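Local coordinates for thin, isoform D (Drosophila melanogaster, PDB 6XG7), which is probably a RING-type ubiquitin-protein ligase of fly muscle, represented here by its NHL-repeat beta-propeller, a domain regarded as a protein-binding platform, at residues F129-Q132 against G137-N140; T146-A149 against I153-C156; R162-V165 against S171-G174; F176-C179 against G184-E187; V202-S205 against I210-F213. All blocks are in the same frame, centred on the assembly; numbering follows the deposited sequence.

Contact 1: F129-Q132 against G137-N140; sequences FGSQ and GKFN
Gln132 and Asn140 meet through their side-chain amides. Gln132 NE2 donates to Asn140 OD1 over 2.8 Å with a nearly straight N-H...O angle of 166°. The donor lies in the carbonyl plane of Asn140, on a lone pair. The two amide planes are turned 37° against each other. CG of Gln132 lies anti to the backbone N (chi1 -172°), and the chain then bends at chi2, which carries NE2 over to Asn140. The amide nitrogen of Asn140, ND2, bonds to Asn160 OD1, so both ends of this amide are engaged.

The backbone adds a single bridge. Phe139 N gives a hydrogen bond of 2.9 Å to Ser131 O. Two CA-H...O contacts run beside it, from Gly130 CA to Gly137 O (3.3 Å) and from Gln132 CA to Phe139 O (3.2 Å).

Both segments belong to the loop between strands 125-129 and 142-147. It leads from one blade of the NHL beta-propeller into the next. The positive phi angles of Gly130 and Gly137 suit glycine, and at Gly130 the Phe139 ring also takes the place of a side chain.

Apolar packing involves the two phenylalanines. CE2 of Phe129 comes within 4.4 Å of Phe139 CZ, and Phe129 O lies in the plane of the Phe139 ring, at its edge. The ring of Phe139 is buried and also touches Ile116 and Val155. Lys138 runs out extended past Ser131, with its CE 3.7 Å from Ser131 OG.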
loop_
_atom_site.group_PDB
_atom_site.type_symbol
_atom_site.label_atom_id
_atom_site.label_comp_id
_atom_site.label_asym_id
_atom_site.label_seq_id
_atom_site.Cartn_x
_atom_site.Cartn_y
_atom_site.Cartn_z
ATOM N N PHE A 129 -8.533 -5.002 -16.007
ATOM C CA PHE A 129 -9.155 -6.291 -15.762
ATOM C C PHE A 129 -9.970 -6.224 -14.488
ATOM O O PHE A 129 -9.625 -5.505 -13.542
ATOM C CB PHE A 129 -8.160 -7.461 -15.750
ATOM C CG PHE A 129 -7.072 -7.373 -14.691
ATOM C CD1 PHE A 129 -5.875 -6.715 -14.942
ATOM C CD2 PHE A 129 -7.231 -8.008 -13.475
ATOM C CE1 PHE A 129 -4.865 -6.679 -13.982
ATOM C CE2 PHE A 129 -6.227 -7.975 -12.520
ATOM C CZ PHE A 129 -5.051 -7.313 -12.769
ATOM N N GLY A 130 -11.055 -6.973 -14.485
ATOM C CA GLY A 130 -11.930 -7.068 -13.341
ATOM C C GLY A 130 -13.198 -6.247 -13.501
ATOM O O GLY A 130 -13.278 -5.302 -14.289
ATOM N N SER A 131 -14.215 -6.660 -12.757
ATOM C CA SER A 131 -15.452 -5.915 -12.602
ATOM C C SER A 131 -16.042 -6.330 -11.261
ATOM O O SER A 131 -15.507 -7.203 -10.573
ATOM C CB SER A 131 -16.420 -6.174 -13.763
ATOM O OG SER A 131 -16.766 -7.545 -13.844
ATOM N N GLN A 132 -17.147 -5.698 -10.891
ATOM C CA GLN A 132 -17.710 -5.901 -9.565
ATOM C C GLN A 132 -18.352 -7.280 -9.437
ATOM O O GLN A 132 -19.137 -7.695 -10.296
ATOM C CB GLN A 132 -18.724 -4.799 -9.258
ATOM C CG GLN A 132 -19.220 -4.822 -7.836
ATOM C CD GLN A 132 -20.504 -5.592 -7.693
ATOM O OE1 GLN A 132 -21.401 -5.455 -8.515
ATOM N NE2 GLN A 132 -20.603 -6.400 -6.652
ATOM N N GLY A 137 -11.565 -13.320 -10.376
ATOM C CA GLY A 137 -11.282 -12.206 -11.259
ATOM C C GLY A 137 -12.230 -11.037 -11.144
ATOM O O GLY A 137 -12.061 -10.054 -11.869
ATOM N N LYS A 138 -13.231 -11.117 -10.277
ATOM C CA LYS A 138 -14.100 -9.998 -9.966
ATOM C C LYS A 138 -13.825 -9.543 -8.541
ATOM O O LYS A 138 -13.347 -10.320 -7.709
ATOM C CB LYS A 138 -15.555 -10.402 -10.146
ATOM C CG LYS A 138 -15.919 -10.668 -11.609
ATOM C CD LYS A 138 -17.401 -10.769 -11.813
ATOM C CE LYS A 138 -17.706 -11.073 -13.268
ATOM N NZ LYS A 138 -19.169 -11.148 -13.484
ATOM N N PHE A 139 -14.121 -8.275 -8.271
ATOM C CA PHE A 139 -13.758 -7.635 -7.018
ATOM C C PHE A 139 -14.957 -6.970 -6.355
ATOM O O PHE A 139 -15.912 -6.528 -7.003
ATOM C CB PHE A 139 -12.715 -6.531 -7.223
ATOM C CG PHE A 139 -11.475 -6.973 -7.947
ATOM C CD1 PHE A 139 -10.514 -7.695 -7.285
ATOM C CD2 PHE A 139 -11.263 -6.656 -9.267
ATOM C CE1 PHE A 139 -9.350 -8.104 -7.927
ATOM C CE2 PHE A 139 -10.111 -7.054 -9.917
ATOM C CZ PHE A 139 -9.150 -7.791 -9.231
ATOM N N ASN A 140 -14.850 -6.827 -5.043
ATOM C CA ASN A 140 -15.691 -5.893 -4.298
ATOM C C ASN A 140 -14.738 -4.983 -3.538
ATOM O O ASN A 140 -14.325 -5.291 -2.418
ATOM C CB ASN A 140 -16.675 -6.595 -3.369
ATOM C CG ASN A 140 -17.936 -7.032 -4.078
ATOM O OD1 ASN A 140 -18.620 -6.229 -4.701
ATOM N ND2 ASN A 140 -18.263 -8.312 -3.959
#

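Contact 2: T146-A149 against I153-C156; sequences TTDA and IYVC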
loop_
_atom_site.group_PDB
_atom_site.type_symbol
_atom_site.label_atom_id
_atom_site.label_comp_id
_atom_site.label_asym_id
_atom_site.label_seq_id
_atom_site.Cartn_x
_atom_site.Cartn_y
_atom_site.Cartn_z
ATOM N N THR A 146 0.079 -5.012 -5.166
ATOM C CA THR A 146 1.531 -5.094 -5.235
ATOM C C THR A 146 1.917 -6.124 -6.289
ATOM O O THR A 146 1.064 -6.820 -6.852
ATOM C CB THR A 146 2.136 -5.407 -3.859
ATOM O OG1 THR A 146 3.545 -5.138 -3.884
ATOM C CG2 THR A 146 1.878 -6.864 -3.468
ATOM N N THR A 147 3.215 -6.211 -6.556
ATOM C CA THR A 147 3.740 -7.136 -7.553
ATOM C C THR A 147 4.979 -7.837 -7.013
ATOM O O THR A 147 5.637 -7.360 -6.085
ATOM C CB THR A 147 4.084 -6.445 -8.891
ATOM O OG1 THR A 147 5.265 -5.640 -8.755
ATOM C CG2 THR A 147 2.914 -5.609 -9.388
ATOM N N ASP A 148 5.291 -8.980 -7.605
ATOM C CA ASP A 148 6.500 -9.719 -7.259
ATOM C C ASP A 148 7.559 -9.608 -8.360
ATOM O O ASP A 148 7.370 -8.936 -9.382
ATOM C CB ASP A 148 6.175 -11.163 -6.870
ATOM C CG ASP A 148 5.704 -12.018 -8.033
ATOM O OD1 ASP A 148 5.874 -11.629 -9.198
ATOM O OD2 ASP A 148 5.171 -13.118 -7.766
ATOM N N ALA A 149 8.700 -10.275 -8.126
ATOM C CA ALA A 149 9.837 -10.191 -9.043
ATOM C C ALA A 149 9.515 -10.701 -10.439
ATOM O O ALA A 149 10.200 -10.329 -11.395
ATOM C CB ALA A 149 11.039 -10.973 -8.494
ATOM N N ILE A 153 0.610 -9.948 -10.066
ATOM C CA ILE A 153 -0.133 -8.892 -9.387
ATOM C C ILE A 153 -0.955 -9.508 -8.257
ATOM O O ILE A 153 -1.700 -10.473 -8.466
ATOM C CB ILE A 153 -1.039 -8.141 -10.382
ATOM C CG1 ILE A 153 -0.214 -7.468 -11.468
ATOM C CG2 ILE A 153 -1.897 -7.120 -9.659
ATOM C CD1 ILE A 153 -1.048 -6.934 -12.626
ATOM N N TYR A 154 -0.839 -8.937 -7.064
ATOM C CA TYR A 154 -1.546 -9.403 -5.879
ATOM C C TYR A 154 -2.451 -8.277 -5.403
ATOM O O TYR A 154 -1.974 -7.159 -5.174
ATOM C CB TYR A 154 -0.559 -9.763 -4.755
ATOM C CG TYR A 154 0.449 -10.843 -5.092
ATOM C CD1 TYR A 154 1.503 -10.594 -5.964
ATOM C CD2 TYR A 154 0.343 -12.112 -4.546
ATOM C CE1 TYR A 154 2.416 -11.565 -6.290
ATOM C CE2 TYR A 154 1.251 -13.103 -4.873
ATOM C CZ TYR A 154 2.289 -12.817 -5.737
ATOM O OH TYR A 154 3.191 -13.819 -6.045
ATOM N N VAL A 155 -3.740 -8.576 -5.243
ATOM C CA VAL A 155 -4.770 -7.583 -4.967
ATOM C C VAL A 155 -5.488 -7.928 -3.670
ATOM O O VAL A 155 -5.963 -9.054 -3.494
ATOM C CB VAL A 155 -5.815 -7.529 -6.097
ATOM C CG1 VAL A 155 -6.902 -6.481 -5.778
ATOM C CG2 VAL A 155 -5.168 -7.246 -7.414
ATOM N N CYS A 156 -5.530 -6.965 -2.803
ATOM C CA CYS A 156 -6.483 -7.043 -1.623
ATOM C C CYS A 156 -7.954 -6.678 -1.991
ATOM O O CYS A 156 -8.294 -5.546 -2.369
ATOM C CB CYS A 156 -6.079 -6.059 -0.535
ATOM S SG CYS A 156 -4.683 -6.572 0.412
#
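Tyr154 reaches along the neighbouring segment from Thr146 to Asp148. Its CB packs on Thr146 CG2 at 4.0 Å. The ring carries on from there with its edge to the partner segment. CD1 is 3.9 Å from Thr146 O, which lies in the ring plane. CE1 is next, 3.5 Å from Asp148 OD2 and also near Asp148 CB. At the tip, OH donates a hydrogen bond of 2.7 Å to Asp148 OD2. It meets that oxygen on its anti side, 33° out of the carboxylate plane. Carboxylate and ring planes stand 68° apart. Asp148 CG sits between its own backbone N and carbonyl carbon (chi1 69°), which turns the carboxylate to the tyrosine. The other oxygen, OD1, accepts from the backbone N of Leu150 and Phe152. The aspartate thus ties the turn to the strand that follows it.

The backbones of Thr146 and Tyr154 form an antiparallel hydrogen-bonded pair. Tyr154 N to Thr146 O is 2.9 Å, and Thr146 N to Tyr154 O is 3.0 Å. On the other face of the sheet, Thr147 CG2 lies beside Ile153 CG1 at 4.2 Å.

The two segments belong to the hairpin of strands 142-147 and 153-157 in a propeller blade. Tyr154 packs against Val165 of strand 162-166, next in the blade. It also touches Ile192 and Val194 of strand 185-194, in the following blade.

Contact 3: R162-V165 against S171-G174; sequences RVQV and SFVG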
loop_
_atom_site.group_PDB
_atom_site.type_symbol
_atom_site.label_atom_id
_atom_site.label_comp_id
_atom_site.label_asym_id
_atom_site.label_seq_id
_atom_site.Cartn_x
_atom_site.Cartn_y
_atom_site.Cartn_z
ATOM N N ARG A 162 -10.368 -11.392 0.760
ATOM C CA ARG A 162 -9.441 -12.286 0.091
ATOM C C ARG A 162 -8.365 -11.507 -0.644
ATOM O O ARG A 162 -8.494 -10.311 -0.923
ATOM C CB ARG A 162 -10.175 -13.204 -0.890
ATOM C CG ARG A 162 -10.763 -12.466 -2.088
ATOM C CD ARG A 162 -11.690 -13.359 -2.870
ATOM N NE ARG A 162 -12.238 -12.705 -4.046
ATOM C CZ ARG A 162 -13.089 -13.308 -4.868
ATOM N NH1 ARG A 162 -13.432 -14.570 -4.635
ATOM N NH2 ARG A 162 -13.563 -12.695 -5.931
ATOM N N VAL A 163 -7.311 -12.232 -0.989
ATOM C CA VAL A 163 -6.283 -11.798 -1.917
ATOM C C VAL A 163 -6.487 -12.577 -3.201
ATOM O O VAL A 163 -6.679 -13.796 -3.169
ATOM C CB VAL A 163 -4.885 -12.076 -1.330
ATOM C CG1 VAL A 163 -3.808 -11.778 -2.343
ATOM C CG2 VAL A 163 -4.670 -11.264 -0.079
ATOM N N GLN A 164 -6.414 -11.890 -4.330
ATOM C CA GLN A 164 -6.417 -12.539 -5.630
ATOM C C GLN A 164 -5.096 -12.253 -6.331
ATOM O O GLN A 164 -4.505 -11.176 -6.187
ATOM C CB GLN A 164 -7.572 -12.074 -6.507
ATOM C CG GLN A 164 -8.944 -12.423 -5.999
ATOM C CD GLN A 164 -9.991 -12.218 -7.063
ATOM O OE1 GLN A 164 -10.037 -12.956 -8.045
ATOM N NE2 GLN A 164 -10.805 -11.185 -6.904
ATOM N N VAL A 165 -4.634 -13.240 -7.092
ATOM C CA VAL A 165 -3.338 -13.227 -7.758
ATOM C C VAL A 165 -3.563 -13.375 -9.257
ATOM O O VAL A 165 -4.343 -14.231 -9.700
ATOM C CB VAL A 165 -2.407 -14.344 -7.238
ATOM C CG1 VAL A 165 -1.020 -14.197 -7.838
ATOM C CG2 VAL A 165 -2.352 -14.327 -5.708
ATOM N N SER A 171 -4.610 -12.193 -16.270
ATOM C CA SER A 171 -5.113 -13.560 -16.208
ATOM C C SER A 171 -5.159 -14.054 -14.771
ATOM O O SER A 171 -4.174 -13.938 -14.041
ATOM C CB SER A 171 -4.180 -14.482 -16.981
ATOM O OG SER A 171 -4.128 -14.140 -18.336
ATOM N N PHE A 172 -6.280 -14.658 -14.375
ATOM C CA PHE A 172 -6.430 -15.150 -13.009
ATOM C C PHE A 172 -5.491 -16.319 -12.745
ATOM O O PHE A 172 -5.414 -17.269 -13.534
ATOM C CB PHE A 172 -7.869 -15.595 -12.779
ATOM C CG PHE A 172 -8.136 -16.114 -11.382
ATOM C CD1 PHE A 172 -8.311 -15.236 -10.309
ATOM C CD2 PHE A 172 -8.237 -17.476 -11.144
ATOM C CE1 PHE A 172 -8.562 -15.709 -9.029
ATOM C CE2 PHE A 172 -8.477 -17.948 -9.853
ATOM C CZ PHE A 172 -8.642 -17.064 -8.804
ATOM N N VAL A 173 -4.781 -16.243 -11.624
ATOM C CA VAL A 173 -3.881 -17.295 -11.167
ATOM C C VAL A 173 -4.466 -18.052 -9.981
ATOM O O VAL A 173 -4.483 -19.284 -9.976
ATOM C CB VAL A 173 -2.481 -16.728 -10.839
ATOM C CG1 VAL A 173 -1.594 -17.796 -10.192
ATOM C CG2 VAL A 173 -1.850 -16.175 -12.101
ATOM N N GLY A 174 -4.921 -17.337 -8.951
ATOM C CA GLY A 174 -5.420 -17.999 -7.757
ATOM C C GLY A 174 -5.866 -16.988 -6.726
ATOM O O GLY A 174 -5.840 -15.782 -6.959
#
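Val165 faces both Val173 and Gly174 in a classic beta bulge, where strands 162-165 and 172-174 run at 129° to each other. Val165 O accepts two bonds, from Val173 N at 2.8 Å and from Gly174 N at 3.2 Å. Both donors come from the same face of its carbonyl plane. Val165 N answers with a bond of 2.8 Å to Gly174 O. The strands are consecutive in one NHL blade, and strand 172-179 is the outer one.

Val173 lies close over the doubly used carbonyl, with its CB 3.3 Å from Val165 O. The same CB touches CG1 of Val165 at 4.2 Å. Further out, Val173 packs on Phe152 and Gln167.

Phe172 folds back under the bulge. Its CG lies anti to the backbone N (chi1 -179°), and the ring comes to rest beneath Gly174. Gly174 N stands 3.6 Å above the ring plane, over its centre. The ring turns its edge to Gln164, where OE1 is 3.3 Å from CE1. The amide and ring planes are 59° apart, and the two side chains cross at about a right angle. Gln164 OE1 takes its hydrogen bond from Gly137 N, while NE2 donates to Lys138 O and Asp157 OD2.

Gln164 is buried, and these bonds satisfy both ends of its amide and hold it in a fixed rotation. The oxygen beside the ring edge probably gains a slight further attraction from the polarised ring C-H.

Contact 4: F176-C179 against G184-E187; sequences FGSC and GQLE
Ser178 and Leu186 join the two ends of a short loop in the NHL beta-propeller. The loop leads from the outer strand 172-179 of one blade into strand 185-194, the first of the next. Leu186 N gives Ser178 O a hydrogen bond of 2.8 Å, with an N-H...O angle of 161°.

CA-H...O contacts flank it. Gly177 CA points almost straight at Gly184 O, 3.6 Å away with 170° at the hydrogen. Cys179 CA approaches Leu186 O at 3.4 Å. Both glycines have positive phi angles, which suit a residue without a side chain.

Apolar contact comes from Leu186, which is buried. Its CD1 lies 4.2 Å from Gly177 CA, in the space a side chain there would need. Beyond the loop it packs on Val202 and Asp204 in the next strand.

Gln185 lies along the backbone of the other segment. Its CG is anti to its own carbonyl carbon (chi1 -67°), and the chain extends past Ser178 O to Cys179 O. OE1 is held by Gly182 N within the loop. NE2 is near Cys179 O, but the angle is poor for a bond.

Water completes the contact. One molecule takes a weak bond from Gly177 N and donates to Gly184 O. A second sits 2.6 Å from Ser178 OG, donates to Cys179 O at 2.8 Å and accepts weakly from Gln185 NE2.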
loop_
_atom_site.group_PDB
_atom_site.type_symbol
_atom_site.label_atom_id
_atom_site.label_comp_id
_atom_site.label_asym_id
_atom_site.label_seq_id
_atom_site.Cartn_x
_atom_site.Cartn_y
_atom_site.Cartn_z
ATOM N N PHE A 176 -6.766 -16.572 -2.123
ATOM C CA PHE A 176 -6.788 -17.132 -0.782
ATOM C C PHE A 176 -7.411 -16.127 0.173
ATOM O O PHE A 176 -7.415 -14.920 -0.084
ATOM C CB PHE A 176 -5.405 -17.593 -0.303
ATOM C CG PHE A 176 -4.324 -16.572 -0.442
ATOM C CD1 PHE A 176 -4.031 -15.713 0.597
ATOM C CD2 PHE A 176 -3.548 -16.523 -1.586
ATOM C CE1 PHE A 176 -3.000 -14.792 0.476
ATOM C CE2 PHE A 176 -2.533 -15.611 -1.717
ATOM C CZ PHE A 176 -2.260 -14.736 -0.683
ATOM N N GLY A 177 -7.963 -16.645 1.250
ATOM C CA GLY A 177 -8.558 -15.836 2.284
ATOM C C GLY A 177 -10.071 -15.885 2.243
ATOM O O GLY A 177 -10.697 -16.007 1.179
ATOM N N SER A 178 -10.672 -15.784 3.423
ATOM C CA SER A 178 -12.111 -15.652 3.550
ATOM C C SER A 178 -12.402 -15.034 4.910
ATOM O O SER A 178 -11.509 -14.852 5.741
ATOM C CB SER A 178 -12.806 -16.999 3.363
ATOM O OG SER A 178 -12.291 -17.940 4.273
ATOM N N CYS A 179 -13.670 -14.717 5.124
ATOM C CA CYS A 179 -14.076 -13.941 6.288
ATOM C C CYS A 179 -13.803 -14.694 7.581
ATOM O O CYS A 179 -14.013 -15.908 7.673
ATOM C CB CYS A 179 -15.575 -13.662 6.199
ATOM S SG CYS A 179 -16.595 -15.172 6.237
ATOM N N GLY A 184 -5.614 -17.779 8.525
ATOM C CA GLY A 184 -5.898 -17.654 7.109
ATOM C C GLY A 184 -7.155 -16.894 6.759
ATOM O O GLY A 184 -7.472 -16.771 5.570
ATOM N N GLN A 185 -7.895 -16.396 7.743
ATOM C CA GLN A 185 -9.081 -15.594 7.489
ATOM C C GLN A 185 -8.754 -14.111 7.622
ATOM O O GLN A 185 -7.767 -13.718 8.254
ATOM C CB GLN A 185 -10.214 -16.015 8.428
ATOM C CG GLN A 185 -10.704 -17.433 8.134
ATOM C CD GLN A 185 -11.704 -17.944 9.136
ATOM O OE1 GLN A 185 -11.655 -17.589 10.312
ATOM N NE2 GLN A 185 -12.615 -18.805 8.681
ATOM N N LEU A 186 -9.574 -13.290 6.973
ATOM C CA LEU A 186 -9.329 -11.862 6.876
ATOM C C LEU A 186 -10.626 -11.101 7.079
ATOM O O LEU A 186 -11.703 -11.573 6.707
ATOM C CB LEU A 186 -8.784 -11.519 5.482
ATOM C CG LEU A 186 -7.473 -12.193 5.055
ATOM C CD1 LEU A 186 -7.242 -12.026 3.546
ATOM C CD2 LEU A 186 -6.321 -11.597 5.867
ATOM N N GLU A 187 -10.518 -9.913 7.682
ATOM C CA GLU A 187 -11.655 -9.016 7.875
ATOM C C GLU A 187 -11.257 -7.638 7.372
ATOM O O GLU A 187 -10.470 -6.946 8.024
ATOM C CB GLU A 187 -12.080 -8.956 9.343
ATOM C CG GLU A 187 -12.820 -10.171 9.815
ATOM C CD GLU A 187 -14.210 -10.262 9.223
ATOM O OE1 GLU A 187 -14.743 -9.247 8.711
ATOM O OE2 GLU A 187 -14.774 -11.367 9.267
HETATM O O HOH W 1 -7.450 -18.669 3.557
HETATM O O HOH W 2 -14.171 -18.221 6.113
#

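Contact 5: V202-S205 against I210-F213; sequences VSDS and IQIF
Val202 and Gln211 form an antiparallel hydrogen-bonded pair. Val202 N to Gln211 O and Gln211 N to Val202 O are both 2.9 Å. Ile210 CA adds a CA-H...O contact of 3.3 Å to Val202 O.

On the face that carries Val202, its CG2 meets the Phe213 ring at CE1, 4.0 Å away. CG1 of Val202 lies anti to the backbone N (chi1 179°), which leaves CG2 beside that N, on the side of Phe213. The opposite face pairs Ser203 with Ile210. Here Ile210 CD1 folds over Ser203 and touches its CB at 4.1 Å. Asp204 lies side by side with Gln211, and both point the same way.

A second shell fixes these groups. Asp204 OD1 accepts from Glu187 N in the neighbouring strand. Its OD2 pairs with Arg209 in a salt bridge and accepts from Asn207 ND2. These bonds grip both oxygens of a buried carboxylate, and the arginine would probably favour its charged form. In one of its two conformers, Ser203 OG bonds to Arg237 O and Tyr191 N. Phe213 meets the ring of Phe176 at about 45°, while Ile210 packs on Val239 in the next blade.

Strands 199-204 and 209-214 make this contact as a hairpin, the antiparallel pairing from which the blades of an NHL beta-propeller are built.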
loop_
_atom_site.group_PDB
_atom_site.type_symbol
_atom_site.label_atom_id
_atom_site.label_comp_id
_atom_site.label_asym_id
_atom_site.label_seq_id
_atom_site.Cartn_x
_atom_site.Cartn_y
_atom_site.Cartn_z
ATOM N N VAL A 202 -0.147 -9.167 4.494
ATOM C CA VAL A 202 -1.469 -8.559 4.351
ATOM C C VAL A 202 -1.851 -7.846 5.641
ATOM O O VAL A 202 -1.782 -8.438 6.724
ATOM C CB VAL A 202 -2.529 -9.622 3.998
ATOM C CG1 VAL A 202 -3.913 -8.972 3.868
ATOM C CG2 VAL A 202 -2.125 -10.381 2.728
ATOM N N SER A 203 -2.262 -6.582 5.532
ATOM C CA SER A 203 -2.801 -5.885 6.700
ATOM C C SER A 203 -4.265 -6.272 6.847
ATOM O O SER A 203 -5.115 -5.916 6.026
ATOM C CB SER A 203 -2.630 -4.370 6.657
ATOM O OG SER A 203 -3.276 -3.796 5.542
ATOM N N ASP A 204 -4.546 -7.032 7.897
ATOM C CA ASP A 204 -5.857 -7.612 8.155
ATOM C C ASP A 204 -6.562 -6.671 9.125
ATOM O O ASP A 204 -6.624 -6.901 10.331
ATOM C CB ASP A 204 -5.656 -9.010 8.722
ATOM C CG ASP A 204 -6.953 -9.767 8.902
ATOM O OD1 ASP A 204 -7.999 -9.260 8.438
ATOM O OD2 ASP A 204 -6.922 -10.858 9.523
ATOM N N SER A 205 -7.082 -5.570 8.568
ATOM C CA SER A 205 -7.336 -4.371 9.364
ATOM C C SER A 205 -8.279 -4.623 10.533
ATOM O O SER A 205 -7.985 -4.226 11.666
ATOM C CB SER A 205 -7.845 -3.253 8.468
ATOM O OG SER A 205 -6.928 -3.058 7.409
ATOM N N ILE A 210 -1.281 -8.293 11.160
ATOM C CA ILE A 210 -0.717 -8.598 9.853
ATOM C C ILE A 210 -0.705 -10.115 9.707
ATOM O O ILE A 210 -0.314 -10.841 10.630
ATOM C CB ILE A 210 0.687 -7.998 9.693
ATOM C CG1 ILE A 210 0.616 -6.602 9.036
ATOM C CG2 ILE A 210 1.531 -8.828 8.752
ATOM C CD1 ILE A 210 -0.200 -5.588 9.739
ATOM N N GLN A 211 -1.144 -10.602 8.562
ATOM C CA GLN A 211 -1.100 -12.026 8.272
ATOM C C GLN A 211 -0.149 -12.254 7.115
ATOM O O GLN A 211 -0.187 -11.531 6.117
ATOM C CB GLN A 211 -2.481 -12.597 7.969
ATOM C CG GLN A 211 -3.317 -12.810 9.215
ATOM C CD GLN A 211 -4.273 -13.964 9.072
ATOM O OE1 GLN A 211 -5.239 -13.879 8.326
ATOM N NE2 GLN A 211 -4.003 -15.054 9.771
ATOM N N ILE A 212 0.706 -13.259 7.257
ATOM C CA ILE A 212 1.755 -13.544 6.288
ATOM C C ILE A 212 1.492 -14.926 5.717
ATOM O O ILE A 212 1.364 -15.898 6.471
ATOM C CB ILE A 212 3.146 -13.438 6.926
ATOM C CG1 ILE A 212 3.307 -12.043 7.544
ATOM C CG2 ILE A 212 4.234 -13.704 5.899
ATOM C CD1 ILE A 212 4.671 -11.791 8.127
ATOM N N PHE A 213 1.390 -14.999 4.393
ATOM C CA PHE A 213 1.067 -16.199 3.648
ATOM C C PHE A 213 2.222 -16.536 2.710
ATOM O O PHE A 213 2.999 -15.671 2.319
ATOM C CB PHE A 213 -0.146 -15.964 2.743
ATOM C CG PHE A 213 -1.414 -15.593 3.462
ATOM C CD1 PHE A 213 -1.683 -14.269 3.789
ATOM C CD2 PHE A 213 -2.377 -16.553 3.740
ATOM C CE1 PHE A 213 -2.873 -13.925 4.407
ATOM C CE2 PHE A 213 -3.561 -16.207 4.358
ATOM C CZ PHE A 213 -3.802 -14.894 4.692
#

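The five contacts follow one another along the chain, each closing before the next opens. Contact 1 is the entry loop before strand 142-147. Contacts 2 and 3 are hairpins of one blade, their centres 9 Å apart, and meet where strand 153-157 lies beside strand 162-166. Contact 4 is the loop to the next blade, where contact 5 is a hairpin, again 9 Å away. Contacts 1 and 4 hold equivalent loops about 18 Å apart between centres, without touching. Gln164 ties contact 3 to contact 1, and Asp204 ties contact 5 to contact 4. Both blades are thereby fastened to the loop that enters them, in keeping with the repeat of the propeller.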